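Local structure of formimidoylglutamase (Bacillus subtilis, 3M1R) at residues T63-L68 and L124-D129; I286-V291 and A306-H311. The protein catalyses the hydrolysis of N-formimidoyl-L-glutamate to L-glutamate and formamide in histidine degradation, using manganese as cofactor. All blocks are in the same frame, centred on the assembly; numbering follows the deposited sequence.

Contact 1. Residues T63-L68 and L124-D129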
ATOM      1  N   THR D  63     -15.676  -9.359  -6.115  1.00 28.97           N
ATOM      2  CA  THR D  63     -14.307  -9.852  -6.247  1.00 28.75           C
ATOM      3  C   THR D  63     -14.241 -11.362  -6.311  1.00 32.57           C
ATOM      4  O   THR D  63     -13.405 -11.900  -7.019  1.00 29.98           O
ATOM      5  CB  THR D  63     -13.350  -9.319  -5.160  1.00 24.83           C
ATOM      6  OG1 THR D  63     -13.774  -9.770  -3.858  1.00 29.08           O
ATOM      7  CG2 THR D  63     -13.322  -7.794  -5.207  1.00 27.01           C
ATOM      8  N   ILE D  64     -15.114 -12.049  -5.581  1.00 30.92           N
ATOM      9  CA  ILE D  64     -15.174 -13.503  -5.714  1.00 27.57           C
ATOM     10  C   ILE D  64     -15.647 -13.879  -7.123  1.00 31.07           C
ATOM     11  O   ILE D  64     -15.160 -14.841  -7.703  1.00 33.24           O
ATOM     12  CB  ILE D  64     -16.075 -14.172  -4.653  1.00 29.81           C
ATOM     13  CG1 ILE D  64     -15.517 -13.909  -3.237  1.00 30.93           C
ATOM     14  CG2 ILE D  64     -16.194 -15.696  -4.933  1.00 24.90           C
ATOM     15  CD1 ILE D  64     -16.486 -14.250  -2.083  1.00 27.69           C
ATOM     16  N   ARG D  65     -16.588 -13.126  -7.682  1.00 24.58           N
ATOM     17  CA  ARG D  65     -17.053 -13.444  -9.054  1.00 27.48           C
ATOM     18  C   ARG D  65     -15.901 -13.270 -10.021  1.00 26.42           C
ATOM     19  O   ARG D  65     -15.709 -14.071 -10.915  1.00 33.60           O
ATOM     20  CB  ARG D  65     -18.202 -12.533  -9.496  1.00 33.99           C
ATOM     21  CG  ARG D  65     -19.606 -12.865  -8.938  1.00 34.01           C
ATOM     22  CD  ARG D  65     -20.648 -11.903  -9.535  1.00 33.74           C
ATOM     23  NE  ARG D  65     -22.029 -12.280  -9.243  1.00 39.64           N
ATOM     24  CZ  ARG D  65     -22.756 -11.759  -8.258  1.00 41.71           C
ATOM     25  NH1 ARG D  65     -22.241 -10.833  -7.456  1.00 34.18           N
ATOM     26  NH2 ARG D  65     -24.001 -12.171  -8.072  1.00 41.64           N
ATOM     27  N   GLN D  66     -15.111 -12.223  -9.815  1.00 33.48           N
ATOM     28  CA  GLN D  66     -14.031 -11.925 -10.719  1.00 30.73           C
ATOM     29  C   GLN D  66     -12.988 -13.035 -10.656  1.00 35.40           C
ATOM     30  O   GLN D  66     -12.492 -13.474 -11.696  1.00 37.81           O
ATOM     31  CB  GLN D  66     -13.427 -10.566 -10.385  1.00 37.61           C
ATOM     32  CG  GLN D  66     -12.968  -9.772 -11.590  1.00 57.56           C
ATOM     33  CD  GLN D  66     -12.195  -8.516 -11.193  1.00 73.87           C
ATOM     34  OE1 GLN D  66     -12.199  -8.110 -10.030  1.00 78.63           O
ATOM     35  NE2 GLN D  66     -11.528  -7.899 -12.163  1.00 78.20           N
ATOM     36  N   ALA D  67     -12.658 -13.494  -9.446  1.00 31.20           N
ATOM     37  CA  ALA D  67     -11.683 -14.574  -9.278  1.00 30.91           C
ATOM     38  C   ALA D  67     -12.225 -15.854  -9.910  1.00 31.63           C
ATOM     39  O   ALA D  67     -11.491 -16.602 -10.564  1.00 31.00           O
ATOM     40  CB  ALA D  67     -11.368 -14.816  -7.815  1.00 25.53           C
ATOM     41  N   LEU D  68     -13.515 -16.096  -9.713  1.00 31.54           N
ATOM     42  CA  LEU D  68     -14.140 -17.299 -10.249  1.00 34.05           C
ATOM     43  C   LEU D  68     -14.121 -17.258 -11.782  1.00 29.17           C
ATOM     44  O   LEU D  68     -13.630 -18.172 -12.414  1.00 31.89           O
ATOM     45  CB  LEU D  68     -15.568 -17.466  -9.720  1.00 31.86           C
ATOM     46  CG  LEU D  68     -16.290 -18.736 -10.193  1.00 31.39           C
ATOM     47  CD1 LEU D  68     -15.593 -19.952  -9.617  1.00 27.34           C
ATOM     48  CD2 LEU D  68     -17.752 -18.728  -9.764  1.00 29.72           C
ATOM     49  N   LEU D 124     -25.466 -21.021  -4.601  1.00 36.26           N
ATOM     50  CA  LEU D 124     -24.073 -20.715  -4.326  1.00 38.61           C
ATOM     51  C   LEU D 124     -24.092 -19.268  -3.888  1.00 43.67           C
ATOM     52  O   LEU D 124     -24.102 -18.364  -4.719  1.00 46.18           O
ATOM     53  CB  LEU D 124     -23.193 -20.893  -5.569  1.00 40.06           C
ATOM     54  CG  LEU D 124     -22.695 -22.324  -5.854  1.00 45.13           C
ATOM     55  CD1 LEU D 124     -23.828 -23.317  -5.775  1.00 42.61           C
ATOM     56  CD2 LEU D 124     -22.001 -22.423  -7.199  1.00 48.17           C
ATOM     57  N   ILE D 125     -24.138 -19.058  -2.577  1.00 41.15           N
ATOM     58  CA  ILE D 125     -24.298 -17.718  -2.022  1.00 37.21           C
ATOM     59  C   ILE D 125     -22.970 -17.023  -1.739  1.00 32.59           C
ATOM     60  O   ILE D 125     -22.120 -17.521  -0.988  1.00 35.75           O
ATOM     61  CB  ILE D 125     -25.140 -17.737  -0.726  1.00 31.15           C
ATOM     62  CG1 ILE D 125     -26.358 -18.639  -0.905  1.00 33.86           C
ATOM     63  CG2 ILE D 125     -25.545 -16.319  -0.334  1.00 25.58           C
ATOM     64  CD1 ILE D 125     -27.123 -18.933   0.390  1.00 37.28           C
ATOM     65  N   LEU D 126     -22.798 -15.857  -2.336  1.00 30.28           N
ATOM     66  CA  LEU D 126     -21.620 -15.016  -2.060  1.00 27.28           C
ATOM     67  C   LEU D 126     -21.948 -13.886  -1.077  1.00 30.36           C
ATOM     68  O   LEU D 126     -22.618 -12.915  -1.431  1.00 32.42           O
ATOM     69  CB  LEU D 126     -21.070 -14.435  -3.370  1.00 30.59           C
ATOM     70  CG  LEU D 126     -20.202 -15.312  -4.303  1.00 40.45           C
ATOM     71  CD1 LEU D 126     -20.449 -16.795  -4.113  1.00 40.89           C
ATOM     72  CD2 LEU D 126     -20.340 -14.916  -5.782  1.00 33.83           C
ATOM     73  N   GLY D 127     -21.471 -14.006   0.160  1.00 34.68           N
ATOM     74  CA  GLY D 127     -21.565 -12.902   1.106  1.00 37.84           C
ATOM     75  C   GLY D 127     -20.583 -11.800   0.729  1.00 33.90           C
ATOM     76  O   GLY D 127     -19.756 -11.991  -0.166  1.00 31.22           O
ATOM     77  N   GLY D 128     -20.653 -10.658   1.410  1.00 31.80           N
ATOM     78  CA  GLY D 128     -21.540 -10.472   2.542  1.00 29.85           C
ATOM     79  C   GLY D 128     -20.902 -10.931   3.841  1.00 30.66           C
ATOM     80  O   GLY D 128     -20.009 -11.765   3.840  1.00 33.42           O
ATOM     81  N   ASP D 129     -21.363 -10.386   4.957  1.00 34.34           N
ATOM     82  CA  ASP D 129     -20.768 -10.715   6.242  1.00 39.67           C
ATOM     83  C   ASP D 129     -21.508 -11.874   6.902  1.00 31.81           C
ATOM     84  O   ASP D 129     -22.457 -12.403   6.339  1.00 29.72           O
ATOM     85  CB  ASP D 129     -20.719  -9.483   7.153  1.00 40.66           C
ATOM     86  CG  ASP D 129     -22.091  -9.020   7.582  1.00 46.52           C
ATOM     87  OD1 ASP D 129     -23.034  -9.846   7.586  1.00 43.37           O
ATOM     88  OD2 ASP D 129     -22.226  -7.818   7.915  1.00 50.96           O
TER

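Contact 2. Residues I286-V291 and A306-H311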
ATOM      1  N   ILE D 286     -24.645 -23.692  -0.457  1.00 31.00           N
ATOM      2  CA  ILE D 286     -23.415 -23.312   0.186  1.00 34.77           C
ATOM      3  C   ILE D 286     -23.330 -21.784   0.159  1.00 39.76           C
ATOM      4  O   ILE D 286     -23.755 -21.124  -0.811  1.00 39.82           O
ATOM      5  CB  ILE D 286     -22.179 -23.981  -0.466  1.00 37.74           C
ATOM      6  CG1 ILE D 286     -20.900 -23.620   0.299  1.00 41.37           C
ATOM      7  CG2 ILE D 286     -22.053 -23.602  -1.939  1.00 28.70           C
ATOM      8  CD1 ILE D 286     -19.649 -24.309  -0.240  1.00 41.89           C
ATOM      9  N   GLU D 287     -22.817 -21.220   1.243  1.00 39.21           N
ATOM     10  CA  GLU D 287     -22.584 -19.786   1.310  1.00 37.15           C
ATOM     11  C   GLU D 287     -21.158 -19.540   1.764  1.00 38.02           C
ATOM     12  O   GLU D 287     -20.585 -20.322   2.511  1.00 42.89           O
ATOM     13  CB  GLU D 287     -23.571 -19.125   2.272  1.00 35.19           C
ATOM     14  CG  GLU D 287     -23.340 -19.523   3.709  1.00 40.56           C
ATOM     15  CD  GLU D 287     -24.407 -18.970   4.649  1.00 50.03           C
ATOM     16  OE1 GLU D 287     -25.392 -18.372   4.163  1.00 47.52           O
ATOM     17  OE2 GLU D 287     -24.262 -19.142   5.876  1.00 54.53           O
ATOM     18  N   ILE D 288     -20.582 -18.448   1.291  1.00 38.08           N
ATOM     19  CA  ILE D 288     -19.268 -18.034   1.738  1.00 43.07           C
ATOM     20  C   ILE D 288     -19.372 -16.649   2.347  1.00 41.41           C
ATOM     21  O   ILE D 288     -19.905 -15.722   1.724  1.00 41.34           O
ATOM     22  CB  ILE D 288     -18.297 -18.015   0.575  1.00 41.17           C
ATOM     23  CG1 ILE D 288     -18.215 -19.424  -0.020  1.00 32.10           C
ATOM     24  CG2 ILE D 288     -16.920 -17.494   1.026  1.00 28.24           C
ATOM     25  CD1 ILE D 288     -17.421 -19.467  -1.283  1.00 35.81           C
ATOM     26  N   VAL D 289     -18.900 -16.519   3.580  1.00 31.75           N
ATOM     27  CA  VAL D 289     -18.964 -15.241   4.257  1.00 36.29           C
ATOM     28  C   VAL D 289     -17.605 -14.799   4.773  1.00 34.99           C
ATOM     29  O   VAL D 289     -16.650 -15.581   4.826  1.00 33.13           O
ATOM     30  CB  VAL D 289     -19.979 -15.257   5.440  1.00 30.28           C
ATOM     31  CG1 VAL D 289     -21.391 -15.433   4.929  1.00 33.73           C
ATOM     32  CG2 VAL D 289     -19.622 -16.352   6.449  1.00 32.71           C
ATOM     33  N   GLU D 290     -17.550 -13.514   5.109  1.00 30.48           N
ATOM     34  CA  GLU D 290     -16.452 -12.894   5.833  1.00 31.15           C
ATOM     35  C   GLU D 290     -15.193 -12.663   5.005  1.00 32.97           C
ATOM     36  O   GLU D 290     -14.117 -12.441   5.546  1.00 34.20           O
ATOM     37  CB  GLU D 290     -16.181 -13.628   7.157  1.00 25.71           C
ATOM     38  CG  GLU D 290     -17.334 -13.472   8.163  1.00 32.50           C
ATOM     39  CD  GLU D 290     -17.513 -12.020   8.705  1.00 51.90           C
ATOM     40  OE1 GLU D 290     -18.648 -11.490   8.695  1.00 48.54           O
ATOM     41  OE2 GLU D 290     -16.527 -11.408   9.167  1.00 51.84           O
ATOM     42  N   VAL D 291     -15.336 -12.665   3.687  1.00 31.43           N
ATOM     43  CA  VAL D 291     -14.257 -12.170   2.841  1.00 29.94           C
ATOM     44  C   VAL D 291     -14.293 -10.641   2.767  1.00 28.04           C
ATOM     45  O   VAL D 291     -15.324 -10.055   2.447  1.00 32.47           O
ATOM     46  CB  VAL D 291     -14.342 -12.769   1.437  1.00 31.19           C
ATOM     47  CG1 VAL D 291     -13.288 -12.155   0.513  1.00 26.20           C
ATOM     48  CG2 VAL D 291     -14.187 -14.279   1.520  1.00 27.91           C
ATOM     49  N   ALA D 306     -13.162 -18.408  -4.362  1.00 34.37           N
ATOM     50  CA  ALA D 306     -13.544 -18.918  -5.676  1.00 30.75           C
ATOM     51  C   ALA D 306     -13.209 -20.406  -5.788  1.00 29.12           C
ATOM     52  O   ALA D 306     -13.975 -21.174  -6.345  1.00 29.33           O
ATOM     53  CB  ALA D 306     -12.868 -18.114  -6.788  1.00 19.81           C
ATOM     54  N   HIS D 307     -12.076 -20.820  -5.227  1.00 27.93           N
ATOM     55  CA  HIS D 307     -11.711 -22.230  -5.259  1.00 30.28           C
ATOM     56  C   HIS D 307     -12.627 -23.095  -4.397  1.00 28.94           C
ATOM     57  O   HIS D 307     -12.870 -24.253  -4.717  1.00 32.01           O
ATOM     58  CB  HIS D 307     -10.238 -22.436  -4.912  1.00 28.60           C
ATOM     59  CG  HIS D 307      -9.329 -22.289  -6.092  1.00 26.17           C
ATOM     60  ND1 HIS D 307      -9.114 -21.081  -6.728  1.00 33.98           N
ATOM     61  CD2 HIS D 307      -8.579 -23.198  -6.761  1.00 24.97           C
ATOM     62  CE1 HIS D 307      -8.279 -21.255  -7.735  1.00 25.20           C
ATOM     63  NE2 HIS D 307      -7.938 -22.528  -7.772  1.00 33.85           N
ATOM     64  N   VAL D 308     -13.140 -22.534  -3.304  1.00 32.61           N
ATOM     65  CA  VAL D 308     -14.172 -23.226  -2.544  1.00 33.51           C
ATOM     66  C   VAL D 308     -15.389 -23.495  -3.441  1.00 33.70           C
ATOM     67  O   VAL D 308     -16.025 -24.539  -3.345  1.00 36.96           O
ATOM     68  CB  VAL D 308     -14.622 -22.419  -1.309  1.00 31.84           C
ATOM     69  CG1 VAL D 308     -15.798 -23.084  -0.652  1.00 29.72           C
ATOM     70  CG2 VAL D 308     -13.465 -22.227  -0.321  1.00 29.30           C
ATOM     71  N   LEU D 309     -15.724 -22.532  -4.293  1.00 34.74           N
ATOM     72  CA  LEU D 309     -16.835 -22.669  -5.224  1.00 39.27           C
ATOM     73  C   LEU D 309     -16.549 -23.777  -6.247  1.00 39.27           C
ATOM     74  O   LEU D 309     -17.374 -24.665  -6.464  1.00 41.35           O
ATOM     75  CB  LEU D 309     -17.096 -21.342  -5.941  1.00 38.42           C
ATOM     76  CG  LEU D 309     -18.285 -20.518  -5.434  1.00 44.71           C
ATOM     77  CD1 LEU D 309     -18.777 -21.022  -4.084  1.00 32.57           C
ATOM     78  CD2 LEU D 309     -17.971 -19.017  -5.400  1.00 41.29           C
ATOM     79  N   LEU D 310     -15.369 -23.721  -6.853  1.00 27.48           N
ATOM     80  CA  LEU D 310     -14.931 -24.745  -7.789  1.00 31.26           C
ATOM     81  C   LEU D 310     -14.975 -26.144  -7.180  1.00 36.89           C
ATOM     82  O   LEU D 310     -15.455 -27.056  -7.826  1.00 33.08           O
ATOM     83  CB  LEU D 310     -13.542 -24.427  -8.340  1.00 34.36           C
ATOM     84  CG  LEU D 310     -13.540 -23.188  -9.243  1.00 37.86           C
ATOM     85  CD1 LEU D 310     -12.128 -22.731  -9.567  1.00 37.49           C
ATOM     86  CD2 LEU D 310     -14.309 -23.467 -10.529  1.00 39.16           C
ATOM     87  N   HIS D 311     -14.513 -26.302  -5.938  1.00 34.37           N
ATOM     88  CA  HIS D 311     -14.452 -27.618  -5.317  1.00 35.66           C
ATOM     89  C   HIS D 311     -15.821 -28.114  -4.861  1.00 38.21           C
ATOM     90  O   HIS D 311     -16.085 -29.301  -4.862  1.00 45.73           O
ATOM     91  CB  HIS D 311     -13.427 -27.668  -4.182  1.00 32.52           C
ATOM     92  CG  HIS D 311     -12.008 -27.727  -4.656  1.00 35.32           C
ATOM     93  ND1 HIS D 311     -11.261 -28.886  -4.639  1.00 40.65           N
ATOM     94  CD2 HIS D 311     -11.195 -26.767  -5.167  1.00 34.68           C
ATOM     95  CE1 HIS D 311     -10.055 -28.644  -5.124  1.00 37.79           C
ATOM     96  NE2 HIS D 311      -9.987 -27.362  -5.443  1.00 39.62           N
TER

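Contact 1. Residues T63-L68 and L124-D129
Leu-126 projects from strand 121-127 toward helix 60-69, where its branched end meets two successive helix residues, Ile-64 and Arg-65. The CG2 methyl of Ile-64 lies 4.1 Å from the branch carbon CG of Leu-126, the two side chains passing at a slant. With chi1 at -62°, Ile-64 turns CG2 opposite its own backbone nitrogen and toward the leucine, while the longer arm heads toward Gly-127, CD1 stopping a loose 4.4 Å from Gly-127 O. Arg-65 leaves the helix less directly, but its chain, extended from CG to NE, crosses the leucine near CD2: its CG rests 3.8 Å from Leu-126 CD2. Arginine suits this buried position because its methylenes serve as hydrocarbon packing while the guanidinium carries on to salt bridges with Asp-89 and Asp-92. Leu-309 of helix 300-318 touches both Ile-64 and Leu-126, closing the apolar cluster. Gly-127, without a side chain, carries the strand into a cis peptide before Gly-128 and on to the metal ligand Asn-130. A helix laid on a parallel sheet whose strand ends feed a metal site is characteristic of the arginase fold.

Contact 2. Residues I286-V291 and A306-H311
The end methyl of Ile-288 presses against Leu-309, CD1 to CD1 at 3.5 Å, closer than carbons usually pack. The same Ile-288 methyl, CD1, lies 4.0 Å from Val-308 CG1, so one methyl touches two consecutive helix residues. Its chi1 of -60° turns CG1 opposite the carbonyl carbon, and an extended chi2 carries CD1 toward the helix. Leu-309 starts off to one side of the strand, and its unusual first torsion, chi1 -102°, accompanies the swing that brings CD1 to the isoleucine. Beta-branched Ile-288 fits a strand, and its long arm spans the gap to the helix.

Strand 283-289 and helix 300-318 follow one another in the chain, and their segments 286-289 and 306-311 run nearly antiparallel (169°), the beta-alpha unit of a parallel alpha/beta sheet, here the last in the arginase fold.

Packing eases toward Ile-286, two residues earlier, where its CD1 meets Val-308 CG1 at an ordinary 4.1 Å. One methyl of Val-308, CG1, thus meets both isoleucines; a compact valine suffices because the isoleucine arms span the gap.

The opposite side of the helix serves other partners: partly exposed His-307 turns away from the strand and packs on Pro-262 of a neighbouring subunit, while the ring of His-311 meets Phe-194 of that subunit edge-to-face. On the far face of the sheet, Glu-287 is buried yet satisfied, its carboxylate hydrogen-bonded to Ser-133, Thr-136 and Ser-243.

From the N terminus, helix 60-69 comes first, and contact 1 closes a loop of 55 intervening residues when strand 121-127 returns beneath it. The chain then builds the far half of the sheet before contact 2 closes a much shorter loop of 14 residues near the C terminus. The two follow in series, neither enclosing nor crossing the other. They join side by side, because strands 121-127 and 283-289 are sheet neighbours: Ile-125 N lies 2.7 Å from Ile-286 O, a probable hydrogen bond. Above them helices 60-69 and 300-318 also touch, through Ala-67 and Ala-306. Beyond the strand ends, Glu-290 accepts a hydrogen bond from the backbone of metal ligand Asn-130.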